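Local coordinates for prolyl-tRNA synthetase (Naegleria fowleri, PDB 6UYH), which probably joins proline to its cognate tRNA at the expense of ATP, and binds halofuginone together with the ATP analogue AMPPNP, at residues A[126-131]-A[138-143]; A[250-255]-A[262-267]; A[424-429]-A[434-439]. One frame throughout, in Å; residues are numbered along the deposited sequence.

How the contacts relate
Contacts 1 and 2 are neighbours in the catalytic core, their centres about 9 Å apart, and they touch: Leu138 CD1 of contact 1 lies 3.7 Å from Phe254 CD2 of contact 2. Both are partly buried, but their chemistry differs. Contact 1 sets a helix against a strand through rings and leucine methyls, with no hydrogen bond between its segments, whereas contact 2 is a hairpin held by three backbone bonds. Contact 3, the buried one, is in the C-terminal domain, its centre about 44 Å from that of contact 1. It again packs helix on strand, and adds a carbonyl that accepts two donors from one asparagine.

Contact 1: residues A[126-131]-A[138-143]; sequences PSYAKW and LPLKLN
The phenolic OH of Tyr128 hydrogen-bonds to the backbone carbonyl O of His171 and lies beside Leu142, 3.4 Å from its CB. The hydroxyl thus reaches past a leucine to the next strand, 164-174, and its polar partner there fixes the far end of the ring. Leu140 covers one face of the ring. Its CD2 methyl stands 3.7 Å from the Tyr128 ring centroid and only 5° off the ring normal, a CH-pi contact centred over the face. With CG opposite the backbone N (chi1 173°) and CD2 continuing the chain away from CA, that methyl extends from the strand onto the ring. The same CD2 comes near the edge of the Trp131 indole, 4.1 Å from CE3. Leu142 contributes its CD1, which meets both aromatics obliquely, 3.8 Å from Tyr128 CE1 and 3.8 Å from Trp131 CZ3.

In the fold, helix 121-131 is packed on the first part of strand 140-149, which pairs antiparallel with 164-174; these two strands are the pair that forms motif 2 of class II synthetases. Farther on, the chain supplies Arg150 and Glu152 to the AMPPNP pocket. The directions of the short axes differ by 148°, roughly antiparallel, and the axes stay 11.2 Å apart at their closest, a spacing bridged by the aromatic side chains of the helix and the leucines of the strand. The CB bonds of Leu140 and Leu142 both point toward the helix, as expected for every second position of a strand.

Trp131 also belongs to the dimer interface. Its NE1 hydrogen-bonds to Asp37 OD2 of the second subunit, and Arg48 of that subunit makes a cation-pi contact with the indole, while Leu142 packs on Pro49 of the second subunit.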
ATOM      1  N   PRO A 126       0.107 -19.195  12.439  1.00 21.33           N
ATOM      2  CA  PRO A 126       1.093 -19.557  13.475  1.00 26.32           C
ATOM      3  C   PRO A 126       1.384 -18.413  14.433  1.00 24.89           C
ATOM      4  O   PRO A 126       1.565 -18.651  15.633  1.00 24.99           O
ATOM      5  CB  PRO A 126       2.322 -19.974  12.654  1.00 26.00           C
ATOM      6  CG  PRO A 126       1.736 -20.509  11.387  1.00 24.19           C
ATOM      7  CD  PRO A 126       0.597 -19.559  11.095  1.00 22.68           C
ATOM      8  N   SER A 127       1.403 -17.169  13.941  1.00 21.10           N
ATOM      9  CA  SER A 127       1.558 -16.015  14.828  1.00 23.36           C
ATOM     10  C   SER A 127       0.340 -15.835  15.720  1.00 23.43           C
ATOM     11  O   SER A 127       0.472 -15.471  16.896  1.00 24.25           O
ATOM     12  CB  SER A 127       1.791 -14.748  14.003  1.00 22.16           C
ATOM     13  OG  SER A 127       3.038 -14.814  13.349  1.00 22.80           O
ATOM     14  N   TYR A 128      -0.857 -16.057  15.173  1.00 16.70           N
ATOM     15  CA  TYR A 128      -2.064 -15.952  15.983  1.00 19.50           C
ATOM     16  C   TYR A 128      -2.018 -16.926  17.151  1.00 22.77           C
ATOM     17  O   TYR A 128      -2.443 -16.595  18.263  1.00 25.34           O
ATOM     18  CB  TYR A 128      -3.302 -16.211  15.113  1.00 19.08           C
ATOM     19  CG  TYR A 128      -3.810 -15.014  14.328  1.00 19.01           C
ATOM     20  CD1 TYR A 128      -2.936 -14.168  13.661  1.00 20.62           C
ATOM     21  CD2 TYR A 128      -5.174 -14.754  14.229  1.00 21.59           C
ATOM     22  CE1 TYR A 128      -3.398 -13.079  12.944  1.00 22.02           C
ATOM     23  CE2 TYR A 128      -5.647 -13.659  13.517  1.00 21.40           C
ATOM     24  CZ  TYR A 128      -4.757 -12.833  12.875  1.00 19.51           C
ATOM     25  OH  TYR A 128      -5.214 -11.745  12.158  1.00 17.67           O
ATOM     26  N   ALA A 129      -1.499 -18.134  16.916  1.00 22.89           N
ATOM     27  CA  ALA A 129      -1.405 -19.115  17.993  1.00 22.77           C
ATOM     28  C   ALA A 129      -0.441 -18.646  19.072  1.00 25.26           C
ATOM     29  O   ALA A 129      -0.630 -18.953  20.255  1.00 28.48           O
ATOM     30  CB  ALA A 129      -0.970 -20.471  17.436  1.00 26.53           C
ATOM     31  N   LYS A 130       0.587 -17.891  18.675  1.00 21.64           N
ATOM     32  CA  LYS A 130       1.542 -17.349  19.634  1.00 22.88           C
ATOM     33  C   LYS A 130       0.948 -16.181  20.407  1.00 21.09           C
ATOM     34  O   LYS A 130       1.135 -16.079  21.626  1.00 25.27           O
ATOM     35  CB  LYS A 130       2.807 -16.900  18.903  1.00 24.76           C
ATOM     36  CG  LYS A 130       3.805 -16.185  19.800  1.00 36.16           C
ATOM     37  CD  LYS A 130       4.781 -15.351  18.993  1.00 38.45           C
ATOM     38  CE  LYS A 130       5.636 -14.485  19.914  1.00 46.16           C
ATOM     39  NZ  LYS A 130       6.473 -13.524  19.158  1.00 52.17           N
ATOM     40  N   TRP A 131       0.250 -15.282  19.709  1.00 22.36           N
ATOM     41  CA  TRP A 131      -0.203 -14.031  20.305  1.00 24.82           C
ATOM     42  C   TRP A 131      -1.425 -14.202  21.197  1.00 31.25           C
ATOM     43  O   TRP A 131      -1.620 -13.407  22.123  1.00 29.35           O
ATOM     44  CB  TRP A 131      -0.521 -13.012  19.208  1.00 23.30           C
ATOM     45  CG  TRP A 131       0.671 -12.592  18.424  1.00 23.21           C
ATOM     46  CD1 TRP A 131       1.964 -12.614  18.835  1.00 23.54           C
ATOM     47  CD2 TRP A 131       0.681 -12.087  17.083  1.00 22.60           C
ATOM     48  NE1 TRP A 131       2.786 -12.148  17.833  1.00 23.03           N
ATOM     49  CE2 TRP A 131       2.020 -11.818  16.750  1.00 21.02           C
ATOM     50  CE3 TRP A 131      -0.315 -11.840  16.132  1.00 24.68           C
ATOM     51  CZ2 TRP A 131       2.397 -11.307  15.507  1.00 20.09           C
ATOM     52  CZ3 TRP A 131       0.055 -11.321  14.899  1.00 22.49           C
ATOM     53  CH2 TRP A 131       1.403 -11.071  14.595  1.00 16.56           C
ATOM     54  N   LEU A 138      -8.326 -11.347  23.101  1.00 31.85           N
ATOM     55  CA  LEU A 138      -9.358 -11.398  22.086  1.00 29.54           C
ATOM     56  C   LEU A 138     -10.355 -10.262  22.287  1.00 32.94           C
ATOM     57  O   LEU A 138     -10.614  -9.857  23.421  1.00 39.79           O
ATOM     58  CB  LEU A 138     -10.093 -12.744  22.132  1.00 32.96           C
ATOM     59  CG  LEU A 138      -9.205 -13.947  21.827  1.00 32.44           C
ATOM     60  CD1 LEU A 138      -9.931 -15.235  22.168  1.00 35.27           C
ATOM     61  CD2 LEU A 138      -8.775 -13.941  20.368  1.00 26.23           C
ATOM     62  N   PRO A 139     -10.937  -9.730  21.205  1.00 28.88           N
ATOM     63  CA  PRO A 139     -10.691 -10.166  19.828  1.00 27.55           C
ATOM     64  C   PRO A 139      -9.385  -9.640  19.263  1.00 28.32           C
ATOM     65  O   PRO A 139      -8.895  -8.595  19.710  1.00 27.77           O
ATOM     66  CB  PRO A 139     -11.886  -9.594  19.063  1.00 29.74           C
ATOM     67  CG  PRO A 139     -12.281  -8.383  19.851  1.00 33.57           C
ATOM     68  CD  PRO A 139     -12.011  -8.723  21.287  1.00 32.49           C
ATOM     69  N   LEU A 140      -8.809 -10.403  18.337  1.00 23.22           N
ATOM     70  CA  LEU A 140      -7.656  -9.985  17.548  1.00 21.61           C
ATOM     71  C   LEU A 140      -8.138  -9.796  16.120  1.00 22.70           C
ATOM     72  O   LEU A 140      -8.658 -10.735  15.513  1.00 24.00           O
ATOM     73  CB  LEU A 140      -6.531 -11.022  17.597  1.00 27.93           C
ATOM     74  CG  LEU A 140      -5.329 -10.764  16.675  1.00 31.72           C
ATOM     75  CD1 LEU A 140      -4.630  -9.459  17.038  1.00 29.86           C
ATOM     76  CD2 LEU A 140      -4.340 -11.929  16.708  1.00 29.78           C
ATOM     77  N   LYS A 141      -7.964  -8.591  15.582  1.00 21.98           N
ATOM     78  CA  LYS A 141      -8.543  -8.238  14.288  1.00 19.07           C
ATOM     79  C   LYS A 141      -7.491  -7.493  13.482  1.00 20.51           C
ATOM     80  O   LYS A 141      -7.188  -6.339  13.785  1.00 19.77           O
ATOM     81  CB  LYS A 141      -9.802  -7.388  14.474  1.00 24.22           C
ATOM     82  CG  LYS A 141     -10.779  -8.036  15.466  1.00 24.91           C
ATOM     83  CD  LYS A 141     -12.208  -7.613  15.267  1.00 38.23           C
ATOM     84  CE  LYS A 141     -12.508  -6.352  16.008  1.00 36.88           C
ATOM     85  NZ  LYS A 141     -13.982  -6.165  16.157  1.00 33.41           N
ATOM     86  N   LEU A 142      -6.938  -8.147  12.468  1.00 18.79           N
ATOM     87  CA  LEU A 142      -5.862  -7.576  11.670  1.00 17.51           C
ATOM     88  C   LEU A 142      -6.255  -7.560  10.199  1.00 18.92           C
ATOM     89  O   LEU A 142      -7.042  -8.388   9.739  1.00 20.87           O
ATOM     90  CB  LEU A 142      -4.571  -8.370  11.855  1.00 19.48           C
ATOM     91  CG  LEU A 142      -4.084  -8.524  13.305  1.00 19.22           C
ATOM     92  CD1 LEU A 142      -2.807  -9.366  13.361  1.00 19.21           C
ATOM     93  CD2 LEU A 142      -3.870  -7.161  13.991  1.00 19.67           C
ATOM     94  N   ASN A 143      -5.681  -6.615   9.461  1.00 17.21           N
ATOM     95  CA  ASN A 143      -5.970  -6.435   8.048  1.00 17.34           C
ATOM     96  C   ASN A 143      -4.668  -6.100   7.337  1.00 16.82           C
ATOM     97  O   ASN A 143      -3.774  -5.491   7.929  1.00 16.36           O
ATOM     98  CB  ASN A 143      -7.006  -5.312   7.843  1.00 15.62           C
ATOM     99  CG  ASN A 143      -7.227  -4.980   6.393  1.00 16.15           C
ATOM    100  OD1 ASN A 143      -7.868  -5.745   5.669  1.00 19.25           O
ATOM    101  ND2 ASN A 143      -6.700  -3.832   5.950  1.00 14.69           N
TER

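Contact 2: residues A[250-255]-A[262-267]; sequences FKIQFE and QFAYQN
Phe254 and Gln262 pair through two backbone bonds, Phe254 N to Gln262 O and Gln262 N to Phe254 O, each 2.9 Å, which identifies a hydrogen-bonded antiparallel pair. A third bond, from Ala264 N to Ile252 O, is 3.0 Å long and nearly straight (172° at the hydrogen). Between these bonds lies the non-hydrogen-bonded pair Gln253 and Phe263. On its side of the hairpin the Gln253 chain runs beside the Phe263 ring, with CG 3.6 Å from CE1 and the amide plane 23° from the ring plane. On the other side, Phe254 CG sits between its backbone N and carbonyl carbon (chi1 67°), which helps bring CZ to 3.4 Å from Gln262 OE1, ring and amide steeply inclined. At the end away from the turn, Ile252 CG2 meets Ala264 CB, and CD1 abuts the Gln266 amide, 3.5 Å from OE1.

Ser247 OG hydrogen-bonds to Ala264 O and Gln244 NE2 to Phe263 O, both at the break in strand 261-272, which they probably help to hold. That strand leads to Ser272 and Arg274 of the AMPPNP pocket, while the hairpin packs against helix 121-131, where Ile252 touches Tyr128 and Ala129, and against helix 245-250.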
ATOM      1  N   PHE A 250      -4.140 -24.874  13.750  1.00 38.98           N
ATOM      2  CA  PHE A 250      -2.949 -24.144  14.165  1.00 29.54           C
ATOM      3  C   PHE A 250      -2.817 -24.017  15.676  1.00 30.95           C
ATOM      4  O   PHE A 250      -1.922 -23.316  16.143  1.00 32.87           O
ATOM      5  CB  PHE A 250      -2.929 -22.760  13.504  1.00 26.55           C
ATOM      6  CG  PHE A 250      -2.664 -22.818  12.039  1.00 28.41           C
ATOM      7  CD1 PHE A 250      -3.707 -22.947  11.137  1.00 34.13           C
ATOM      8  CD2 PHE A 250      -1.368 -22.807  11.562  1.00 28.61           C
ATOM      9  CE1 PHE A 250      -3.465 -23.030   9.783  1.00 34.31           C
ATOM     10  CE2 PHE A 250      -1.118 -22.885  10.206  1.00 29.24           C
ATOM     11  CZ  PHE A 250      -2.175 -23.009   9.313  1.00 27.41           C
ATOM     12  N   LYS A 251      -3.668 -24.691  16.449  1.00 34.75           N
ATOM     13  CA  LYS A 251      -3.622 -24.635  17.912  1.00 33.74           C
ATOM     14  C   LYS A 251      -3.737 -23.194  18.412  1.00 36.66           C
ATOM     15  O   LYS A 251      -2.915 -22.712  19.194  1.00 34.66           O
ATOM     16  CB  LYS A 251      -2.355 -25.310  18.452  1.00 39.37           C
ATOM     17  N   ILE A 252      -4.776 -22.502  17.950  1.00 37.93           N
ATOM     18  CA  ILE A 252      -5.068 -21.145  18.410  1.00 37.30           C
ATOM     19  C   ILE A 252      -6.055 -21.299  19.563  1.00 35.84           C
ATOM     20  O   ILE A 252      -7.270 -21.366  19.372  1.00 37.14           O
ATOM     21  CB  ILE A 252      -5.610 -20.255  17.295  1.00 29.77           C
ATOM     22  CG1 ILE A 252      -4.671 -20.267  16.082  1.00 26.15           C
ATOM     23  CG2 ILE A 252      -5.787 -18.836  17.805  1.00 31.32           C
ATOM     24  CD1 ILE A 252      -5.251 -19.576  14.840  1.00 24.53           C
ATOM     25  N   GLN A 253      -5.517 -21.340  20.780  1.00 32.27           N
ATOM     26  CA  GLN A 253      -6.275 -21.645  21.984  1.00 35.28           C
ATOM     27  C   GLN A 253      -6.124 -20.513  22.983  1.00 42.46           C
ATOM     28  O   GLN A 253      -5.151 -19.756  22.958  1.00 40.34           O
ATOM     29  CB  GLN A 253      -5.795 -22.949  22.630  1.00 41.50           C
ATOM     30  CG  GLN A 253      -5.937 -24.181  21.756  1.00 47.56           C
ATOM     31  CD  GLN A 253      -5.191 -25.366  22.328  1.00 55.84           C
ATOM     32  OE1 GLN A 253      -3.978 -25.307  22.525  1.00 61.85           O
ATOM     33  NE2 GLN A 253      -5.912 -26.446  22.612  1.00 58.88           N
ATOM     34  N   PHE A 254      -7.089 -20.410  23.885  1.00 43.78           N
ATOM     35  CA  PHE A 254      -7.013 -19.406  24.930  1.00 41.15           C
ATOM     36  C   PHE A 254      -7.600 -19.969  26.211  1.00 47.67           C
ATOM     37  O   PHE A 254      -8.424 -20.888  26.189  1.00 48.36           O
ATOM     38  CB  PHE A 254      -7.743 -18.114  24.520  1.00 43.00           C
ATOM     39  CG  PHE A 254      -9.227 -18.273  24.381  1.00 37.01           C
ATOM     40  CD1 PHE A 254     -10.072 -17.938  25.426  1.00 41.19           C
ATOM     41  CD2 PHE A 254      -9.781 -18.752  23.207  1.00 38.37           C
ATOM     42  CE1 PHE A 254     -11.444 -18.083  25.306  1.00 41.40           C
ATOM     43  CE2 PHE A 254     -11.155 -18.901  23.083  1.00 38.30           C
ATOM     44  CZ  PHE A 254     -11.984 -18.565  24.135  1.00 38.35           C
ATOM     45  N   GLU A 255      -7.142 -19.424  27.334  1.00 46.52           N
ATOM     46  CA  GLU A 255      -7.775 -19.675  28.621  1.00 53.11           C
ATOM     47  C   GLU A 255      -9.001 -18.778  28.715  1.00 56.26           C
ATOM     48  O   GLU A 255      -8.879 -17.549  28.787  1.00 52.20           O
ATOM     49  CB  GLU A 255      -6.797 -19.405  29.762  1.00 52.01           C
ATOM     50  N   GLN A 262     -10.085 -23.154  25.322  1.00 44.90           N
ATOM     51  CA  GLN A 262     -11.001 -23.231  24.195  1.00 47.49           C
ATOM     52  C   GLN A 262     -10.290 -22.779  22.932  1.00 46.12           C
ATOM     53  O   GLN A 262      -9.322 -22.013  22.986  1.00 39.20           O
ATOM     54  CB  GLN A 262     -12.247 -22.366  24.428  1.00 49.54           C
ATOM     55  CG  GLN A 262     -12.957 -22.654  25.746  1.00 62.47           C
ATOM     56  CD  GLN A 262     -14.092 -21.684  26.026  1.00 67.45           C
ATOM     57  OE1 GLN A 262     -14.285 -20.704  25.300  1.00 65.19           O
ATOM     58  NE2 GLN A 262     -14.853 -21.955  27.082  1.00 67.78           N
ATOM     59  N   PHE A 263     -10.780 -23.271  21.795  1.00 42.58           N
ATOM     60  CA  PHE A 263     -10.291 -22.839  20.495  1.00 39.38           C
ATOM     61  C   PHE A 263     -10.975 -21.541  20.087  1.00 35.46           C
ATOM     62  O   PHE A 263     -12.184 -21.375  20.282  1.00 33.97           O
ATOM     63  CB  PHE A 263     -10.556 -23.912  19.439  1.00 39.46           C
ATOM     64  CG  PHE A 263      -9.731 -25.148  19.605  1.00 39.99           C
ATOM     65  CD1 PHE A 263      -8.386 -25.141  19.282  1.00 39.31           C
ATOM     66  CD2 PHE A 263     -10.307 -26.326  20.059  1.00 45.89           C
ATOM     67  CE1 PHE A 263      -7.620 -26.278  19.420  1.00 43.25           C
ATOM     68  CE2 PHE A 263      -9.548 -27.471  20.203  1.00 42.87           C
ATOM     69  CZ  PHE A 263      -8.206 -27.454  19.885  1.00 43.30           C
ATOM     70  N   ALA A 264     -10.196 -20.616  19.525  1.00 30.67           N
ATOM     71  CA  ALA A 264     -10.761 -19.356  19.067  1.00 33.09           C
ATOM     72  C   ALA A 264     -11.687 -19.582  17.876  1.00 31.46           C
ATOM     73  O   ALA A 264     -11.505 -20.510  17.084  1.00 33.36           O
ATOM     74  CB  ALA A 264      -9.651 -18.374  18.673  1.00 30.72           C
ATOM     75  N   TYR A 265     -12.689 -18.719  17.760  1.00 28.53           N
ATOM     76  CA  TYR A 265     -13.494 -18.623  16.552  1.00 29.41           C
ATOM     77  C   TYR A 265     -12.859 -17.592  15.632  1.00 32.48           C
ATOM     78  O   TYR A 265     -12.400 -16.541  16.092  1.00 30.96           O
ATOM     79  CB  TYR A 265     -14.929 -18.229  16.891  1.00 27.18           C
ATOM     80  CG  TYR A 265     -15.683 -19.345  17.581  1.00 32.31           C
ATOM     81  CD1 TYR A 265     -16.523 -20.184  16.857  1.00 40.55           C
ATOM     82  CD2 TYR A 265     -15.528 -19.578  18.939  1.00 37.46           C
ATOM     83  CE1 TYR A 265     -17.210 -21.220  17.474  1.00 41.37           C
ATOM     84  CE2 TYR A 265     -16.215 -20.616  19.567  1.00 40.91           C
ATOM     85  CZ  TYR A 265     -17.049 -21.431  18.823  1.00 46.33           C
ATOM     86  OH  TYR A 265     -17.734 -22.461  19.425  1.00 55.33           O
ATOM     87  N   GLN A 266     -12.799 -17.905  14.336  1.00 25.56           N
ATOM     88  CA  GLN A 266     -12.126 -17.033  13.381  1.00 24.41           C
ATOM     89  C   GLN A 266     -13.005 -16.725  12.182  1.00 27.00           C
ATOM     90  O   GLN A 266     -13.881 -17.511  11.805  1.00 22.13           O
ATOM     91  CB  GLN A 266     -10.825 -17.636  12.862  1.00 24.27           C
ATOM     92  CG  GLN A 266      -9.723 -17.710  13.905  1.00 26.35           C
ATOM     93  CD  GLN A 266      -8.542 -18.497  13.400  1.00 28.16           C
ATOM     94  OE1 GLN A 266      -8.496 -19.720  13.544  1.00 27.15           O
ATOM     95  NE2 GLN A 266      -7.585 -17.806  12.780  1.00 23.63           N
ATOM     96  N   ASN A 267     -12.737 -15.563  11.588  1.00 23.07           N
ATOM     97  CA  ASN A 267     -13.255 -15.156  10.289  1.00 22.43           C
ATOM     98  C   ASN A 267     -12.086 -14.739   9.406  1.00 21.76           C
ATOM     99  O   ASN A 267     -11.015 -14.376   9.901  1.00 21.55           O
ATOM    100  CB  ASN A 267     -14.206 -13.955  10.380  1.00 20.41           C
ATOM    101  CG  ASN A 267     -15.368 -14.184  11.303  1.00 23.30           C
ATOM    102  OD1 ASN A 267     -15.845 -15.312  11.482  1.00 23.76           O
ATOM    103  ND2 ASN A 267     -15.862 -13.095  11.879  1.00 22.27           N
TER

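Contact 3: residues A[424-429]-A[434-439]; sequences PEFIKA and NMCLIP
In the C-terminal domain of the synthetase, helix 423-431 connects two parallel neighbouring strands, 417-419 and 435-440, and this contact is where the helix meets the second of them. The short axes are 163° apart in direction, close to antiparallel, as expected when the chain turns back directly after the helix, and they approach to 8.4 Å.

The turn is held at Ala429 O, which accepts two bonds from one residue. Asn434 N reaches it at 3.0 Å, tilted from the carbonyl plane, while Asn434 ND2 arrives at 3.1 Å in that plane, on a lone pair. Through these two donors, backbone and side chain of Asn434 grip one oxygen, and Ala429 O also lies near the plane of the Asn434 amide. Ser432 OG is a further hydrogen-bond partner of Ala429 O.

Farther along, the interface is apolar. The CB bond of Cys436 points toward the helix, and SG lies 3.8 Å from Ala429 CB. Relative to the Phe426 ring the sulfur is oblique, 4.7 Å from the centroid and 50° off the normal, a sulfur-aromatic contact without stacking over the face. Phe426 CD1 lies 3.6 Å from Cys436 CB and, equally, 3.6 Å from Ile438 CG2, so one ring corner touches two strand residues at once. Phe426 reaches them because CG is trans to its backbone N (chi1 175°), carrying the ring across from the helix.

Around this packing, Trp423 meets the Phe426 ring, Phe509 of strand 505-512 touches both Phe426 and Ile438, and Ile450 of helix 444-457 packs on the same two residues.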
ATOM      1  N   PRO A 424     -37.172 -26.025 -18.254  1.00 27.34           N
ATOM      2  CA  PRO A 424     -37.317 -25.264 -19.508  1.00 28.30           C
ATOM      3  C   PRO A 424     -37.307 -23.763 -19.294  1.00 27.74           C
ATOM      4  O   PRO A 424     -36.749 -23.028 -20.117  1.00 29.86           O
ATOM      5  CB  PRO A 424     -38.664 -25.754 -20.066  1.00 29.51           C
ATOM      6  CG  PRO A 424     -38.852 -27.105 -19.459  1.00 30.84           C
ATOM      7  CD  PRO A 424     -38.262 -27.008 -18.084  1.00 28.97           C
ATOM      8  N   GLU A 425     -37.907 -23.289 -18.203  1.00 26.97           N
ATOM      9  CA  GLU A 425     -37.834 -21.869 -17.875  1.00 30.03           C
ATOM     10  C   GLU A 425     -36.414 -21.451 -17.538  1.00 27.59           C
ATOM     11  O   GLU A 425     -35.962 -20.380 -17.956  1.00 25.48           O
ATOM     12  CB  GLU A 425     -38.752 -21.552 -16.700  1.00 25.90           C
ATOM     13  CG  GLU A 425     -40.234 -21.642 -17.040  1.00 26.93           C
ATOM     14  CD  GLU A 425     -41.084 -21.545 -15.796  1.00 40.07           C
ATOM     15  OE1 GLU A 425     -41.206 -22.568 -15.092  1.00 34.84           O
ATOM     16  OE2 GLU A 425     -41.614 -20.448 -15.516  1.00 38.99           O
ATOM     17  N   PHE A 426     -35.707 -22.281 -16.770  1.00 25.70           N
ATOM     18  CA  PHE A 426     -34.335 -21.982 -16.368  1.00 27.23           C
ATOM     19  C   PHE A 426     -33.422 -21.825 -17.580  1.00 29.05           C
ATOM     20  O   PHE A 426     -32.719 -20.816 -17.719  1.00 26.67           O
ATOM     21  CB  PHE A 426     -33.838 -23.099 -15.446  1.00 23.34           C
ATOM     22  CG  PHE A 426     -32.382 -22.982 -15.038  1.00 22.66           C
ATOM     23  CD1 PHE A 426     -31.983 -22.054 -14.094  1.00 23.38           C
ATOM     24  CD2 PHE A 426     -31.437 -23.851 -15.555  1.00 29.53           C
ATOM     25  CE1 PHE A 426     -30.658 -21.968 -13.704  1.00 21.24           C
ATOM     26  CE2 PHE A 426     -30.117 -23.770 -15.170  1.00 32.05           C
ATOM     27  CZ  PHE A 426     -29.730 -22.829 -14.238  1.00 28.42           C
ATOM     28  N   ILE A 427     -33.425 -22.813 -18.478  1.00 27.33           N
ATOM     29  CA  ILE A 427     -32.470 -22.755 -19.577  1.00 27.75           C
ATOM     30  C   ILE A 427     -32.819 -21.613 -20.522  1.00 30.94           C
ATOM     31  O   ILE A 427     -31.924 -20.990 -21.106  1.00 28.97           O
ATOM     32  CB  ILE A 427     -32.390 -24.112 -20.304  1.00 29.52           C
ATOM     33  CG1 ILE A 427     -31.231 -24.105 -21.301  1.00 38.31           C
ATOM     34  CG2 ILE A 427     -33.708 -24.454 -20.999  1.00 32.20           C
ATOM     35  CD1 ILE A 427     -29.878 -23.893 -20.652  1.00 42.54           C
ATOM     36  N   LYS A 428     -34.110 -21.306 -20.670  1.00 28.58           N
ATOM     37  CA  LYS A 428     -34.523 -20.199 -21.524  1.00 30.37           C
ATOM     38  C   LYS A 428     -34.005 -18.877 -20.982  1.00 28.93           C
ATOM     39  O   LYS A 428     -33.437 -18.060 -21.725  1.00 27.77           O
ATOM     40  CB  LYS A 428     -36.049 -20.177 -21.635  1.00 33.63           C
ATOM     41  CG  LYS A 428     -36.628 -18.951 -22.338  1.00 40.90           C
ATOM     42  CD  LYS A 428     -38.137 -18.884 -22.131  1.00 48.48           C
ATOM     43  CE  LYS A 428     -38.698 -17.528 -22.516  1.00 59.70           C
ATOM     44  NZ  LYS A 428     -38.930 -17.427 -23.975  1.00 71.44           N
ATOM     45  N   ALA A 429     -34.198 -18.647 -19.681  1.00 26.33           N
ATOM     46  CA  ALA A 429     -33.748 -17.400 -19.067  1.00 25.18           C
ATOM     47  C   ALA A 429     -32.231 -17.299 -19.065  1.00 27.90           C
ATOM     48  O   ALA A 429     -31.672 -16.220 -19.291  1.00 27.35           O
ATOM     49  CB  ALA A 429     -34.309 -17.296 -17.647  1.00 29.28           C
ATOM     50  N   ASN A 434     -30.018 -13.889 -18.326  1.00 27.36           N
ATOM     51  CA  ASN A 434     -30.589 -13.574 -17.029  1.00 24.32           C
ATOM     52  C   ASN A 434     -29.932 -14.401 -15.937  1.00 26.91           C
ATOM     53  O   ASN A 434     -29.334 -15.451 -16.190  1.00 25.38           O
ATOM     54  CB  ASN A 434     -32.099 -13.837 -17.018  1.00 27.05           C
ATOM     55  CG  ASN A 434     -32.846 -12.972 -17.999  1.00 32.62           C
ATOM     56  OD1 ASN A 434     -33.055 -11.789 -17.751  1.00 30.68           O
ATOM     57  ND2 ASN A 434     -33.268 -13.560 -19.126  1.00 28.84           N
ATOM     58  N   MET A 435     -30.032 -13.893 -14.711  1.00 20.92           N
ATOM     59  CA  MET A 435     -29.828 -14.708 -13.530  1.00 22.69           C
ATOM     60  C   MET A 435     -31.160 -15.331 -13.143  1.00 20.92           C
ATOM     61  O   MET A 435     -32.222 -14.751 -13.383  1.00 28.13           O
ATOM     62  CB  MET A 435     -29.277 -13.875 -12.377  1.00 19.90           C
ATOM     63  CG  MET A 435     -28.000 -13.155 -12.736  1.00 21.27           C
ATOM     64  SD  MET A 435     -27.250 -12.416 -11.275  1.00 28.80           S
ATOM     65  CE  MET A 435     -28.210 -10.915 -11.134  1.00 23.68           C
ATOM     66  N   CYS A 436     -31.092 -16.519 -12.542  1.00 22.10           N
ATOM     67  CA  CYS A 436     -32.266 -17.343 -12.308  1.00 20.35           C
ATOM     68  C   CYS A 436     -32.382 -17.689 -10.832  1.00 20.68           C
ATOM     69  O   CYS A 436     -31.412 -18.145 -10.223  1.00 22.90           O
ATOM     70  CB  CYS A 436     -32.197 -18.635 -13.120  1.00 21.22           C
ATOM     71  SG  CYS A 436     -31.985 -18.358 -14.886  1.00 28.16           S
ATOM     72  N   LEU A 437     -33.580 -17.508 -10.279  1.00 23.27           N
ATOM     73  CA  LEU A 437     -33.888 -17.966  -8.933  1.00 20.07           C
ATOM     74  C   LEU A 437     -34.552 -19.328  -9.055  1.00 19.78           C
ATOM     75  O   LEU A 437     -35.598 -19.452  -9.706  1.00 20.44           O
ATOM     76  CB  LEU A 437     -34.806 -16.987  -8.201  1.00 23.12           C
ATOM     77  CG  LEU A 437     -34.222 -15.738  -7.551  1.00 33.71           C
ATOM     78  CD1 LEU A 437     -35.365 -14.785  -7.196  1.00 37.19           C
ATOM     79  CD2 LEU A 437     -33.409 -16.098  -6.314  1.00 21.79           C
ATOM     80  N   ILE A 438     -33.932 -20.349  -8.470  1.00 20.21           N
ATOM     81  CA  ILE A 438     -34.451 -21.706  -8.627  1.00 21.00           C
ATOM     82  C   ILE A 438     -34.803 -22.291  -7.262  1.00 19.45           C
ATOM     83  O   ILE A 438     -34.181 -21.935  -6.249  1.00 18.95           O
ATOM     84  CB  ILE A 438     -33.454 -22.618  -9.368  1.00 23.47           C
ATOM     85  CG1 ILE A 438     -32.185 -22.847  -8.541  1.00 19.27           C
ATOM     86  CG2 ILE A 438     -33.115 -22.039 -10.725  1.00 25.25           C
ATOM     87  CD1 ILE A 438     -31.360 -24.036  -9.022  1.00 20.81           C
ATOM     88  N   PRO A 439     -35.789 -23.182  -7.190  1.00 19.83           N
ATOM     89  CA  PRO A 439     -35.986 -23.958  -5.963  1.00 20.56           C
ATOM     90  C   PRO A 439     -34.728 -24.756  -5.682  1.00 19.29           C
ATOM     91  O   PRO A 439     -34.112 -25.309  -6.594  1.00 22.88           O
ATOM     92  CB  PRO A 439     -37.175 -24.876  -6.288  1.00 21.03           C
ATOM     93  CG  PRO A 439     -37.588 -24.571  -7.664  1.00 25.20           C
ATOM     94  CD  PRO A 439     -36.597 -23.678  -8.317  1.00 22.31           C
TER